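Local coordinates for protein cytochrome P450 (Novosphingobium aromaticivorans, PDB 3OFT) that belongs to the haem-dependent cytochrome P450 family and holds an iron protoporphyrin IX in a largely helical fold, at residues H48-R53 / Y305-L310; K116-A121 / V355-R360; L250-E255 / F369-D374; L274-P279 / L310-P315; K375-K380 / T388-V393. All blocks are in the same frame, centred on the assembly; numbering follows the deposited sequence.

In the fold
Contacts 1 and 4 share L310 at the start of 310-315, and their centres lie about 13 Å apart; V309 CA meets P279 CG at 3.7 Å where they touch. Contacts 3 and 5 form a second cluster with centres about 11 Å apart, joined because strands 369-371 and 386-394 are neighbours in one sheet. Segment 355-360 of contact 2 touches both groups: V355 packs on M275 of contact 4, and L359 on L250 of contact 3. Contacts 1 and 2, with centres about 32 Å apart, lie on opposite sides of the chain's centre. The haem is about 5 Å from the M275 side chain, and (2R,5R)-hexane-2,5-diol about 5 Å from that of Y305.

Contact 1 (H48-R53 / Y305-L310); sequences HWIAAR and YLPSVL
The backbones of W49 and A51 grip Y305 from both of its peptide groups, which identifies the pairing of strands 48-51 and 303-307 as parallel. Y305 N donates to W49 O at 2.8 Å, and A51 N returns a bond to Y305 O at 2.9 Å. I50 is the bridge partner of Y305, and its CA adds a CH...O contact to Y305 O.

The apolar contacts split between the sheet faces. I50 and Y305 share one face, where I50 CG1 lies 4.4 Å from Y305 CB. With Y305 CG anti to the backbone N (chi1 -162°), the phenol swings away from 48-53, and its hydroxyl bonds to N383, a residue of the diol pocket. Beside it, H48 runs in the same direction. A51 CB meets the L306 CD2 methyl at 3.6 Å. Beyond the paired residues, P307 CD sits 3.3 Å from A51 O, a buried carbonyl without a polar partner in the model, and L310 CD2 reaches A52 CA at 3.9 Å.

The short strand axes are 22° apart, so the strands run nearly parallel. Helix 54-62 packs on A51 and L306 through V57, L60 and W61. Flanked by 39-42 and 282-287, the two strands form the centre of the mixed beta sheet of the P450 fold.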
# COMPACT_ATOMS: atom_id res chain seq x y z
N HIS A 48 3.54 -13.57 -18.03
CA HIS A 48 2.73 -13.78 -16.82
C HIS A 48 1.25 -13.45 -17.06
O HIS A 48 0.93 -12.63 -17.93
CB HIS A 48 3.31 -12.94 -15.65
CG HIS A 48 3.07 -11.47 -15.78
ND1 HIS A 48 4.02 -10.60 -16.28
CD2 HIS A 48 2.00 -10.71 -15.45
CE1 HIS A 48 3.53 -9.36 -16.26
NE2 HIS A 48 2.30 -9.42 -15.80
N TRP A 49 0.37 -14.04 -16.26
CA TRP A 49 -1.03 -13.70 -16.33
C TRP A 49 -1.32 -12.38 -15.65
O TRP A 49 -0.60 -11.96 -14.72
CB TRP A 49 -1.91 -14.77 -15.68
CG TRP A 49 -1.84 -16.17 -16.29
CD1 TRP A 49 -1.09 -17.23 -15.83
CD2 TRP A 49 -2.57 -16.65 -17.43
NE1 TRP A 49 -1.32 -18.34 -16.64
CE2 TRP A 49 -2.21 -18.00 -17.62
CE3 TRP A 49 -3.48 -16.06 -18.31
CZ2 TRP A 49 -2.77 -18.79 -18.64
CZ3 TRP A 49 -4.03 -16.84 -19.35
CH2 TRP A 49 -3.65 -18.19 -19.51
N ILE A 50 -2.37 -11.72 -16.11
CA ILE A 50 -2.90 -10.54 -15.42
C ILE A 50 -4.42 -10.74 -15.24
O ILE A 50 -5.15 -11.00 -16.24
CB ILE A 50 -2.68 -9.20 -16.18
CG1 ILE A 50 -1.19 -8.89 -16.41
CG2 ILE A 50 -3.38 -8.07 -15.41
CD1 ILE A 50 -0.89 -7.74 -17.45
N ALA A 51 -4.90 -10.63 -14.01
CA ALA A 51 -6.35 -10.73 -13.78
C ALA A 51 -6.94 -9.38 -14.18
O ALA A 51 -6.47 -8.36 -13.72
CB ALA A 51 -6.64 -11.06 -12.35
N ALA A 52 -7.96 -9.39 -15.06
CA ALA A 52 -8.39 -8.18 -15.75
C ALA A 52 -9.89 -7.94 -15.66
O ALA A 52 -10.46 -7.21 -16.47
CB ALA A 52 -7.92 -8.22 -17.22
N ARG A 53 -10.53 -8.58 -14.70
CA ARG A 53 -11.95 -8.32 -14.41
C ARG A 53 -12.16 -8.55 -12.95
O ARG A 53 -11.51 -9.43 -12.34
CB ARG A 53 -12.85 -9.28 -15.20
CG ARG A 53 -14.36 -8.94 -15.17
CD ARG A 53 -15.16 -10.25 -15.14
NE ARG A 53 -14.84 -10.97 -16.34
CZ ARG A 53 -14.76 -12.28 -16.50
NH1 ARG A 53 -14.99 -13.15 -15.52
NH2 ARG A 53 -14.44 -12.71 -17.68
N TYR A 305 -0.62 -11.79 -11.89
CA TYR A 305 -0.56 -10.43 -11.33
C TYR A 305 -1.99 -9.96 -11.09
O TYR A 305 -2.86 -10.10 -11.97
CB TYR A 305 0.14 -9.49 -12.31
CG TYR A 305 0.64 -8.20 -11.72
CD1 TYR A 305 0.02 -6.99 -12.03
CD2 TYR A 305 1.72 -8.19 -10.83
CE1 TYR A 305 0.51 -5.79 -11.51
CE2 TYR A 305 2.20 -7.00 -10.28
CZ TYR A 305 1.57 -5.82 -10.63
OH TYR A 305 2.04 -4.63 -10.13
N LEU A 306 -2.23 -9.39 -9.90
CA LEU A 306 -3.57 -9.06 -9.43
C LEU A 306 -3.65 -7.58 -9.05
O LEU A 306 -3.18 -7.21 -7.98
CB LEU A 306 -3.91 -9.91 -8.20
CG LEU A 306 -3.76 -11.41 -8.32
CD1 LEU A 306 -4.10 -12.06 -7.00
CD2 LEU A 306 -4.67 -11.98 -9.44
N PRO A 307 -4.30 -6.76 -9.89
CA PRO A 307 -4.46 -5.36 -9.59
C PRO A 307 -5.74 -5.07 -8.83
O PRO A 307 -6.82 -5.29 -9.34
CB PRO A 307 -4.48 -4.70 -10.96
CG PRO A 307 -5.10 -5.75 -11.85
CD PRO A 307 -4.71 -7.08 -11.27
N SER A 308 -5.62 -4.54 -7.62
CA SER A 308 -6.83 -4.23 -6.84
C SER A 308 -7.77 -3.23 -7.54
O SER A 308 -8.99 -3.35 -7.37
CB SER A 308 -6.49 -3.73 -5.43
OG SER A 308 -5.74 -2.53 -5.51
N VAL A 309 -7.23 -2.31 -8.34
CA VAL A 309 -8.04 -1.31 -9.05
C VAL A 309 -9.10 -1.99 -9.95
O VAL A 309 -10.19 -1.47 -10.09
CB VAL A 309 -7.16 -0.29 -9.86
CG1 VAL A 309 -6.43 -1.01 -11.01
CG2 VAL A 309 -8.02 0.92 -10.41
N LEU A 310 -8.80 -3.17 -10.50
CA LEU A 310 -9.72 -3.82 -11.43
C LEU A 310 -10.79 -4.64 -10.71
O LEU A 310 -11.69 -5.18 -11.33
CB LEU A 310 -8.88 -4.66 -12.41
CG LEU A 310 -8.57 -4.04 -13.77
CD1 LEU A 310 -8.87 -2.49 -13.99
CD2 LEU A 310 -7.43 -4.61 -14.56

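Contact 2 (K116-A121 / V355-R360); sequences KVQAVA and VIVFLR
V117 opens the contact with its CG1 methyl, which lies 4.0 Å from V357 CG1; the two side chains cross at about a right angle. CG1, anti to the V117 backbone N (chi1 178°), is the branch that reaches V357.

Q118 follows and buries the most area of the residues in 116-121. Its chain, extended beyond CG, lays CB, CG and the amide along the V357 CG2 methyl, with CB at 3.6 Å and OE1 at 3.5 Å. The amide end then passes the aliphatic part of R360, where Q118 OE1 is 3.9 Å from R360 CD, and the amide and guanidinium planes are only 22° apart. What ties the amide down is E361, whose OE1 accepts from Q118 NE2.

One turn later, A121 points its CB at V357 CG1, 4.0 Å away. V357 CG1 thus lies among V117, the Q118 backbone and A121, while CG2 packs along the Q118 side chain.

The helix axes approach to 9.1 Å and cross at -46°, close enough for the small A121 to face V357 directly. Helix 144-152 packs on V117 and V120; helix 221-252 packs on F358 and L359, and helix 267-277 on V355, I356, L359 and R360.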
# COMPACT_ATOMS: atom_id res chain seq x y z
N LYS A 116 -0.86 10.60 19.17
CA LYS A 116 0.53 10.78 18.72
C LYS A 116 0.63 10.90 17.20
O LYS A 116 1.35 11.75 16.71
CB LYS A 116 1.47 9.68 19.22
CG LYS A 116 1.89 9.86 20.67
CD LYS A 116 3.06 8.94 21.05
CE LYS A 116 2.57 7.64 21.66
NZ LYS A 116 3.75 6.79 22.09
N VAL A 117 -0.09 10.05 16.48
CA VAL A 117 -0.04 10.09 15.00
C VAL A 117 -0.65 11.39 14.49
O VAL A 117 -0.09 12.03 13.60
CB VAL A 117 -0.66 8.81 14.38
CG1 VAL A 117 -0.66 8.84 12.82
CG2 VAL A 117 0.12 7.61 14.84
N GLN A 118 -1.76 11.82 15.08
CA GLN A 118 -2.33 13.13 14.73
C GLN A 118 -1.34 14.26 14.97
O GLN A 118 -1.23 15.17 14.16
CB GLN A 118 -3.66 13.38 15.46
CG GLN A 118 -4.52 14.51 14.78
CD GLN A 118 -6.02 14.47 15.16
OE1 GLN A 118 -6.56 13.41 15.54
NE2 GLN A 118 -6.68 15.62 15.03
N ALA A 119 -0.61 14.22 16.08
CA ALA A 119 0.37 15.29 16.35
C ALA A 119 1.50 15.37 15.28
O ALA A 119 1.99 16.45 14.91
CB ALA A 119 0.95 15.12 17.74
N VAL A 120 1.90 14.20 14.77
CA VAL A 120 2.89 14.12 13.69
C VAL A 120 2.34 14.76 12.40
O VAL A 120 3.05 15.56 11.75
CB VAL A 120 3.28 12.64 13.41
CG1 VAL A 120 3.98 12.52 12.07
CG2 VAL A 120 4.16 12.16 14.51
N ALA A 121 1.12 14.40 12.02
CA ALA A 121 0.49 15.01 10.83
C ALA A 121 0.35 16.52 11.01
O ALA A 121 0.64 17.31 10.09
CB ALA A 121 -0.89 14.36 10.54
N VAL A 355 -5.26 7.91 7.45
CA VAL A 355 -6.00 8.72 6.46
C VAL A 355 -6.97 9.67 7.18
O VAL A 355 -7.07 10.87 6.81
CB VAL A 355 -6.76 7.85 5.43
CG1 VAL A 355 -7.75 8.73 4.56
CG2 VAL A 355 -5.74 7.12 4.53
N ILE A 356 -7.69 9.15 8.17
CA ILE A 356 -8.59 10.01 9.00
C ILE A 356 -7.83 11.16 9.69
O ILE A 356 -8.24 12.31 9.66
CB ILE A 356 -9.35 9.16 10.05
CG1 ILE A 356 -10.41 8.30 9.34
CG2 ILE A 356 -9.93 10.05 11.19
CD1 ILE A 356 -11.02 7.14 10.22
N VAL A 357 -6.69 10.85 10.28
CA VAL A 357 -5.94 11.88 10.97
C VAL A 357 -5.39 12.95 9.99
O VAL A 357 -5.34 14.17 10.30
CB VAL A 357 -4.89 11.13 11.83
CG1 VAL A 357 -3.43 11.48 11.57
CG2 VAL A 357 -5.38 11.04 13.28
N PHE A 358 -4.99 12.48 8.81
CA PHE A 358 -4.59 13.37 7.73
C PHE A 358 -5.71 14.33 7.33
O PHE A 358 -5.50 15.55 7.25
CB PHE A 358 -4.09 12.58 6.50
CG PHE A 358 -3.93 13.46 5.30
CD1 PHE A 358 -2.93 14.42 5.28
CD2 PHE A 358 -4.84 13.41 4.26
CE1 PHE A 358 -2.82 15.29 4.25
CE2 PHE A 358 -4.74 14.28 3.20
CZ PHE A 358 -3.73 15.23 3.19
N LEU A 359 -6.90 13.79 7.12
CA LEU A 359 -8.05 14.60 6.76
C LEU A 359 -8.35 15.59 7.88
O LEU A 359 -8.61 16.75 7.63
CB LEU A 359 -9.28 13.73 6.48
CG LEU A 359 -9.19 12.87 5.20
CD1 LEU A 359 -10.26 11.78 5.13
CD2 LEU A 359 -9.28 13.79 3.99
N ARG A 360 -8.30 15.14 9.13
CA ARG A 360 -8.65 16.03 10.23
C ARG A 360 -7.68 17.20 10.27
O ARG A 360 -8.07 18.36 10.42
CB ARG A 360 -8.60 15.32 11.59
CG ARG A 360 -9.73 14.38 11.81
CD ARG A 360 -9.72 13.80 13.26
NE ARG A 360 -10.71 12.73 13.27
CZ ARG A 360 -12.03 12.90 13.11
NH1 ARG A 360 -12.57 14.12 12.99
NH2 ARG A 360 -12.84 11.85 13.09

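Contact 3 (L250-E255 / F369-D374); sequences LARHPE and FALAPD
F369 and L371 pack strand 369-371 of an antiparallel sheet against the C-terminal turn of the long helix 221-252, a helix-on-sheet contact in the P450 fold. The far end of the F369 ring reaches L250 and A251. Its CG stands between the backbone N and the carbonyl carbon (chi1 60°), which brings the ring back to the helix: CZ meets L250 CB at 3.5 Å, and CE1 lies 3.7 Å from A251 N. L250 CB and A251 N both approach the ring obliquely, and the L250 and F369 side chains cross at a slant. W362 meets F369 edge-to-face.

A251 sits between the two larger side chains. Its CB is 4.0 Å from F369 CE1 and 4.1 Å from L371 CD2, so a single methyl is shared by ring and isobutyl group; L392 of strand 386-394 touches it too. L371 turns its other branch to R252, where CD1 lies 4.1 Å from R252 CG, the aliphatic start of an exposed, extended arginine chain.

Polar closure comes from one water that links the two backbones, donating to A251 O at 3.0 Å and to F369 O at 2.6 Å.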
# COMPACT_ATOMS: atom_id res chain seq x y z
N LEU A 250 -9.12 15.94 -2.96
CA LEU A 250 -9.59 17.17 -2.33
C LEU A 250 -9.25 18.40 -3.17
O LEU A 250 -10.10 19.29 -3.31
CB LEU A 250 -9.04 17.32 -0.90
CG LEU A 250 -9.48 16.26 0.11
CD1 LEU A 250 -8.64 16.37 1.42
CD2 LEU A 250 -10.98 16.45 0.42
N ALA A 251 -8.03 18.46 -3.69
CA ALA A 251 -7.61 19.59 -4.57
C ALA A 251 -8.51 19.73 -5.81
O ALA A 251 -8.85 20.85 -6.22
CB ALA A 251 -6.14 19.44 -5.00
N ARG A 252 -8.92 18.58 -6.35
CA ARG A 252 -9.77 18.52 -7.53
C ARG A 252 -11.26 18.66 -7.20
O ARG A 252 -12.06 18.92 -8.11
CB ARG A 252 -9.53 17.21 -8.28
CG ARG A 252 -8.34 17.19 -9.19
CD ARG A 252 -8.16 15.83 -9.79
NE ARG A 252 -7.09 15.84 -10.80
CZ ARG A 252 -6.54 14.75 -11.33
NH1 ARG A 252 -6.93 13.55 -10.95
NH2 ARG A 252 -5.58 14.87 -12.23
N HIS A 253 -11.63 18.48 -5.93
CA HIS A 253 -13.05 18.53 -5.48
C HIS A 253 -13.24 19.53 -4.37
O HIS A 253 -13.40 19.16 -3.19
CB HIS A 253 -13.54 17.14 -5.04
CG HIS A 253 -13.62 16.16 -6.15
ND1 HIS A 253 -12.53 15.43 -6.58
CD2 HIS A 253 -14.65 15.80 -6.96
CE1 HIS A 253 -12.88 14.66 -7.60
NE2 HIS A 253 -14.16 14.85 -7.83
N PRO A 254 -13.14 20.83 -4.71
CA PRO A 254 -13.37 21.84 -3.70
C PRO A 254 -14.69 21.63 -2.97
O PRO A 254 -14.75 21.93 -1.79
CB PRO A 254 -13.44 23.14 -4.51
CG PRO A 254 -13.77 22.69 -5.90
CD PRO A 254 -12.94 21.44 -6.03
N GLU A 255 -15.72 21.10 -3.63
CA GLU A 255 -16.99 20.79 -2.92
C GLU A 255 -16.80 19.77 -1.78
O GLU A 255 -17.50 19.85 -0.76
CB GLU A 255 -18.10 20.32 -3.87
CG GLU A 255 -17.95 18.87 -4.46
CD GLU A 255 -17.04 18.77 -5.70
OE1 GLU A 255 -16.19 19.66 -5.92
OE2 GLU A 255 -17.15 17.78 -6.47
N PHE A 369 -7.56 24.93 -0.73
CA PHE A 369 -6.38 24.71 -1.57
C PHE A 369 -6.78 24.17 -2.95
O PHE A 369 -7.89 23.65 -3.13
CB PHE A 369 -5.31 23.82 -0.87
CG PHE A 369 -5.81 22.45 -0.51
CD1 PHE A 369 -5.61 21.37 -1.36
CD2 PHE A 369 -6.53 22.25 0.66
CE1 PHE A 369 -6.09 20.09 -1.05
CE2 PHE A 369 -7.05 20.95 0.98
CZ PHE A 369 -6.81 19.88 0.12
N ALA A 370 -5.86 24.28 -3.92
CA ALA A 370 -6.15 23.90 -5.30
C ALA A 370 -4.89 23.44 -5.99
O ALA A 370 -3.77 23.65 -5.49
CB ALA A 370 -6.74 25.12 -6.09
N LEU A 371 -5.05 22.86 -7.18
CA LEU A 371 -3.86 22.56 -7.98
C LEU A 371 -3.22 23.88 -8.47
O LEU A 371 -3.93 24.88 -8.69
CB LEU A 371 -4.22 21.68 -9.16
CG LEU A 371 -4.69 20.25 -8.83
CD1 LEU A 371 -5.15 19.65 -10.15
CD2 LEU A 371 -3.62 19.38 -8.19
N ALA A 372 -1.91 23.88 -8.63
CA ALA A 372 -1.20 25.03 -9.23
C ALA A 372 -1.67 25.27 -10.66
O ALA A 372 -1.99 24.32 -11.38
CB ALA A 372 0.29 24.81 -9.21
N PRO A 373 -1.70 26.54 -11.09
CA PRO A 373 -2.21 26.77 -12.45
C PRO A 373 -1.32 26.26 -13.60
O PRO A 373 -1.86 25.89 -14.63
CB PRO A 373 -2.34 28.30 -12.53
CG PRO A 373 -1.28 28.81 -11.60
CD PRO A 373 -1.25 27.79 -10.45
N ASP A 374 0.00 26.25 -13.44
CA ASP A 374 0.88 25.91 -14.60
C ASP A 374 1.77 24.67 -14.44
O ASP A 374 2.73 24.48 -15.20
CB ASP A 374 1.74 27.11 -15.01
CG ASP A 374 2.90 27.38 -14.03
OD1 ASP A 374 4.08 27.11 -14.39
OD2 ASP A 374 2.61 27.82 -12.90
O HOH W 1 -9.66 23.54 -5.04

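Contact 4 (L274-P279 / L310-P315); sequences LMRRYP and LHNLDP
N312 supplies the direct hydrogen bond of this contact, from its amide to the backbone of R276 near the end of helix 267-277. ND2 lies 2.9 Å from R276 O, in the carbonyl plane and on a lone pair, with the N-H 170° straight and the acceptor only 6° out of the amide plane. N312 OD1 accepts from T336 N, so both amide ends are fixed.

A water gives a second polar link: it accepts from R276 NH1 at 3.0 Å and donates to N312 O at 2.7 Å, meeting the guanidinium at its edge, in plane. R276 NH1 also bonds P321 O, and NH2 forms a salt bridge with E273.

Van der Waals contacts flank these bonds. P279 CG rests 3.9 Å from N312 CB. The R277 chain bends at chi2 (60°), and its NH1 lies 3.7 Å from L313 CD1, the two chains crossing at about a right angle; R277 NE bonds to E322 O.

The amide is therefore held in one orientation, whereas R277 O is buried against both L313 methyls without a polar partner in the model.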
# COMPACT_ATOMS: atom_id res chain seq x y z
N LEU A 274 -12.90 7.15 0.09
CA LEU A 274 -11.70 7.52 -0.70
C LEU A 274 -10.71 6.35 -0.85
O LEU A 274 -10.10 6.17 -1.91
CB LEU A 274 -10.99 8.72 -0.07
CG LEU A 274 -11.88 9.97 -0.15
CD1 LEU A 274 -11.31 11.17 0.63
CD2 LEU A 274 -12.17 10.34 -1.60
N MET A 275 -10.58 5.56 0.21
CA MET A 275 -9.71 4.35 0.16
C MET A 275 -10.25 3.32 -0.83
O MET A 275 -9.48 2.67 -1.54
CB MET A 275 -9.46 3.77 1.55
CG MET A 275 -8.69 4.75 2.44
SD MET A 275 -8.49 4.31 4.19
CE MET A 275 -7.25 3.03 4.02
N ARG A 276 -11.56 3.21 -0.93
CA ARG A 276 -12.20 2.32 -1.90
C ARG A 276 -11.98 2.89 -3.30
O ARG A 276 -11.76 2.14 -4.25
CB ARG A 276 -13.74 2.24 -1.61
CG ARG A 276 -14.47 1.29 -2.51
CD ARG A 276 -15.96 1.67 -2.69
NE ARG A 276 -16.16 3.05 -3.22
CZ ARG A 276 -16.09 3.40 -4.51
NH1 ARG A 276 -15.74 2.53 -5.46
NH2 ARG A 276 -16.33 4.67 -4.85
N ARG A 277 -12.07 4.22 -3.41
CA ARG A 277 -12.11 4.90 -4.73
C ARG A 277 -10.73 4.91 -5.42
O ARG A 277 -10.65 4.91 -6.65
CB ARG A 277 -12.59 6.36 -4.56
CG ARG A 277 -12.54 7.27 -5.82
CD ARG A 277 -13.41 6.74 -6.99
NE ARG A 277 -13.24 7.61 -8.18
CZ ARG A 277 -12.25 7.51 -9.07
NH1 ARG A 277 -11.27 6.63 -8.90
NH2 ARG A 277 -12.19 8.36 -10.09
N TYR A 278 -9.66 4.99 -4.62
CA TYR A 278 -8.29 5.19 -5.18
C TYR A 278 -7.26 4.11 -4.82
O TYR A 278 -6.16 4.45 -4.35
CB TYR A 278 -7.69 6.58 -4.85
CG TYR A 278 -8.60 7.70 -5.32
CD1 TYR A 278 -8.73 7.97 -6.69
CD2 TYR A 278 -9.33 8.46 -4.41
CE1 TYR A 278 -9.59 9.02 -7.15
CE2 TYR A 278 -10.18 9.51 -4.87
CZ TYR A 278 -10.28 9.79 -6.23
OH TYR A 278 -11.10 10.80 -6.72
N PRO A 279 -7.58 2.83 -5.12
CA PRO A 279 -6.63 1.78 -4.79
C PRO A 279 -5.50 1.72 -5.83
O PRO A 279 -5.76 1.84 -7.06
CB PRO A 279 -7.50 0.51 -4.86
CG PRO A 279 -8.46 0.82 -6.04
CD PRO A 279 -8.83 2.28 -5.68
N LEU A 310 -8.80 -3.17 -10.50
CA LEU A 310 -9.72 -3.82 -11.43
C LEU A 310 -10.79 -4.64 -10.71
O LEU A 310 -11.69 -5.18 -11.33
CB LEU A 310 -8.88 -4.66 -12.41
CG LEU A 310 -8.57 -4.04 -13.77
CD1 LEU A 310 -8.87 -2.49 -13.99
CD2 LEU A 310 -7.43 -4.61 -14.56
N HIS A 311 -10.72 -4.75 -9.39
CA HIS A 311 -11.94 -5.12 -8.62
C HIS A 311 -12.72 -3.87 -8.22
O HIS A 311 -13.90 -3.72 -8.63
CB HIS A 311 -11.59 -5.95 -7.37
CG HIS A 311 -12.78 -6.37 -6.55
ND1 HIS A 311 -13.89 -6.98 -7.09
CD2 HIS A 311 -13.01 -6.27 -5.23
CE1 HIS A 311 -14.77 -7.22 -6.13
NE2 HIS A 311 -14.25 -6.82 -4.99
N ASN A 312 -12.10 -3.00 -7.42
CA ASN A 312 -12.81 -1.80 -6.92
C ASN A 312 -13.47 -0.94 -7.97
O ASN A 312 -14.57 -0.45 -7.74
CB ASN A 312 -11.91 -0.90 -6.11
CG ASN A 312 -11.44 -1.54 -4.83
OD1 ASN A 312 -11.35 -2.77 -4.71
ND2 ASN A 312 -11.15 -0.70 -3.84
N LEU A 313 -12.81 -0.73 -9.09
CA LEU A 313 -13.34 0.21 -10.07
C LEU A 313 -13.99 -0.44 -11.29
O LEU A 313 -14.19 0.24 -12.32
CB LEU A 313 -12.24 1.21 -10.49
CG LEU A 313 -11.64 2.05 -9.33
CD1 LEU A 313 -10.74 3.10 -9.93
CD2 LEU A 313 -12.74 2.74 -8.44
N ASP A 314 -14.28 -1.74 -11.22
CA ASP A 314 -14.87 -2.49 -12.33
C ASP A 314 -16.38 -2.29 -12.12
O ASP A 314 -16.92 -2.76 -11.10
CB ASP A 314 -14.53 -3.98 -12.23
CG ASP A 314 -15.19 -4.84 -13.35
OD1 ASP A 314 -16.07 -4.31 -14.08
OD2 ASP A 314 -14.80 -6.04 -13.52
N PRO A 315 -17.05 -1.58 -13.06
CA PRO A 315 -18.51 -1.35 -12.96
C PRO A 315 -19.32 -2.65 -12.91
O PRO A 315 -20.46 -2.66 -12.44
CB PRO A 315 -18.85 -0.51 -14.19
CG PRO A 315 -17.66 -0.47 -15.06
CD PRO A 315 -16.47 -1.08 -14.33
O HOH W 2 -15.44 -0.45 -5.18

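Contact 5 (K375-K380 / T388-V393); sequences KAVTMK and TALPLV
A classic beta bulge marks the hairpin of strands 378-380 and 386-394: T388 and A389 both face T378. The carbonyl of T378 serves both residues. T388 N donates to T378 O at 2.8 Å from above the carbonyl plane, 37° out of it, whereas A389 N reaches the same oxygen through a weak bond of 3.3 Å. In return T378 N bonds to A389 O at 3.3 Å, completing the antiparallel hydrogen-bonded pair.

The threonine side chains add a further link. A shared chi1 of 52° turns the two hydroxyls to each other, and T378 OG1 and T388 OG1 form a hydrogen bond of 2.8 Å, the side chains crossing at about a right angle. A water that donates to M379 O lies beside T388 OG1. The T388 CG2 methyl packs on K380 CG at 3.6 Å.

Toward the start of 375-380 the contact becomes apolar. V377 CG2 and L390 CD1 lie 4.1 Å apart on side chains running side by side, and K375 CB packs on P391 CG at 3.6 Å.

L248 of helix 221-252 touches V377, M379 and L390, while L371 of strand 369-371 touches V377 and L390; F136 and V137 of helix 136-141 also pack on L390.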
# COMPACT_ATOMS: atom_id res chain seq x y z
N LYS A 375 1.48 23.82 -13.45
CA LYS A 375 2.25 22.60 -13.26
C LYS A 375 1.32 21.41 -13.33
O LYS A 375 0.15 21.51 -12.96
CB LYS A 375 3.01 22.64 -11.93
CG LYS A 375 3.88 23.86 -11.73
CD LYS A 375 4.90 23.61 -10.64
CE LYS A 375 5.44 24.92 -10.09
NZ LYS A 375 4.82 25.24 -8.78
N ALA A 376 1.80 20.28 -13.81
CA ALA A 376 0.90 19.13 -14.03
C ALA A 376 0.96 18.14 -12.87
O ALA A 376 1.98 18.03 -12.19
CB ALA A 376 1.28 18.41 -15.32
N VAL A 377 -0.12 17.38 -12.72
CA VAL A 377 -0.18 16.21 -11.86
C VAL A 377 0.34 15.03 -12.69
O VAL A 377 -0.17 14.77 -13.79
CB VAL A 377 -1.63 15.91 -11.44
CG1 VAL A 377 -1.72 14.51 -10.71
CG2 VAL A 377 -2.19 17.04 -10.55
N THR A 378 1.35 14.32 -12.18
CA THR A 378 1.87 13.13 -12.87
C THR A 378 1.81 11.95 -11.92
O THR A 378 1.83 12.13 -10.70
CB THR A 378 3.35 13.33 -13.38
OG1 THR A 378 4.18 13.77 -12.30
CG2 THR A 378 3.40 14.42 -14.42
N MET A 379 1.73 10.74 -12.47
CA MET A 379 1.59 9.52 -11.69
C MET A 379 2.58 8.50 -12.22
O MET A 379 3.11 8.69 -13.31
CB MET A 379 0.16 8.98 -11.83
CG MET A 379 -0.91 9.93 -11.33
SD MET A 379 -2.48 9.11 -11.08
CE MET A 379 -3.65 10.45 -10.80
N LYS A 380 2.79 7.41 -11.48
CA LYS A 380 3.54 6.26 -11.97
C LYS A 380 2.80 4.95 -11.67
O LYS A 380 1.83 4.92 -10.87
CB LYS A 380 4.94 6.22 -11.34
CG LYS A 380 4.92 6.02 -9.81
CD LYS A 380 6.30 5.73 -9.29
CE LYS A 380 6.44 6.12 -7.84
NZ LYS A 380 6.18 4.98 -6.97
N THR A 388 3.47 11.17 -8.69
CA THR A 388 4.89 11.55 -8.59
C THR A 388 5.04 13.06 -8.46
O THR A 388 6.07 13.53 -7.98
CB THR A 388 5.67 11.04 -9.82
OG1 THR A 388 5.01 11.46 -11.02
CG2 THR A 388 5.73 9.51 -9.79
N ALA A 389 4.05 13.83 -8.92
CA ALA A 389 4.01 15.26 -8.56
C ALA A 389 2.58 15.72 -8.34
O ALA A 389 1.64 15.36 -9.09
CB ALA A 389 4.73 16.18 -9.58
N LEU A 390 2.42 16.49 -7.28
CA LEU A 390 1.16 17.07 -6.92
C LEU A 390 1.34 18.49 -6.41
O LEU A 390 1.46 18.72 -5.22
CB LEU A 390 0.47 16.16 -5.87
CG LEU A 390 -0.89 16.55 -5.33
CD1 LEU A 390 -1.89 16.86 -6.48
CD2 LEU A 390 -1.41 15.43 -4.40
N PRO A 391 1.37 19.47 -7.33
CA PRO A 391 1.65 20.85 -6.95
C PRO A 391 0.37 21.55 -6.48
O PRO A 391 -0.57 21.74 -7.27
CB PRO A 391 2.15 21.46 -8.26
CG PRO A 391 1.39 20.72 -9.34
CD PRO A 391 1.24 19.29 -8.80
N LEU A 392 0.36 21.94 -5.20
CA LEU A 392 -0.77 22.61 -4.57
C LEU A 392 -0.45 24.07 -4.31
O LEU A 392 0.72 24.41 -4.17
CB LEU A 392 -1.08 21.94 -3.22
CG LEU A 392 -1.40 20.43 -3.34
CD1 LEU A 392 -1.73 19.87 -1.96
CD2 LEU A 392 -2.55 20.20 -4.32
N VAL A 393 -1.49 24.90 -4.22
CA VAL A 393 -1.39 26.32 -3.91
C VAL A 393 -2.56 26.69 -2.99
O VAL A 393 -3.62 26.03 -3.01
CB VAL A 393 -1.38 27.22 -5.19
CG1 VAL A 393 -0.18 26.93 -6.06
CG2 VAL A 393 -2.70 27.05 -6.03
O HOH W 3 5.59 9.83 -13.68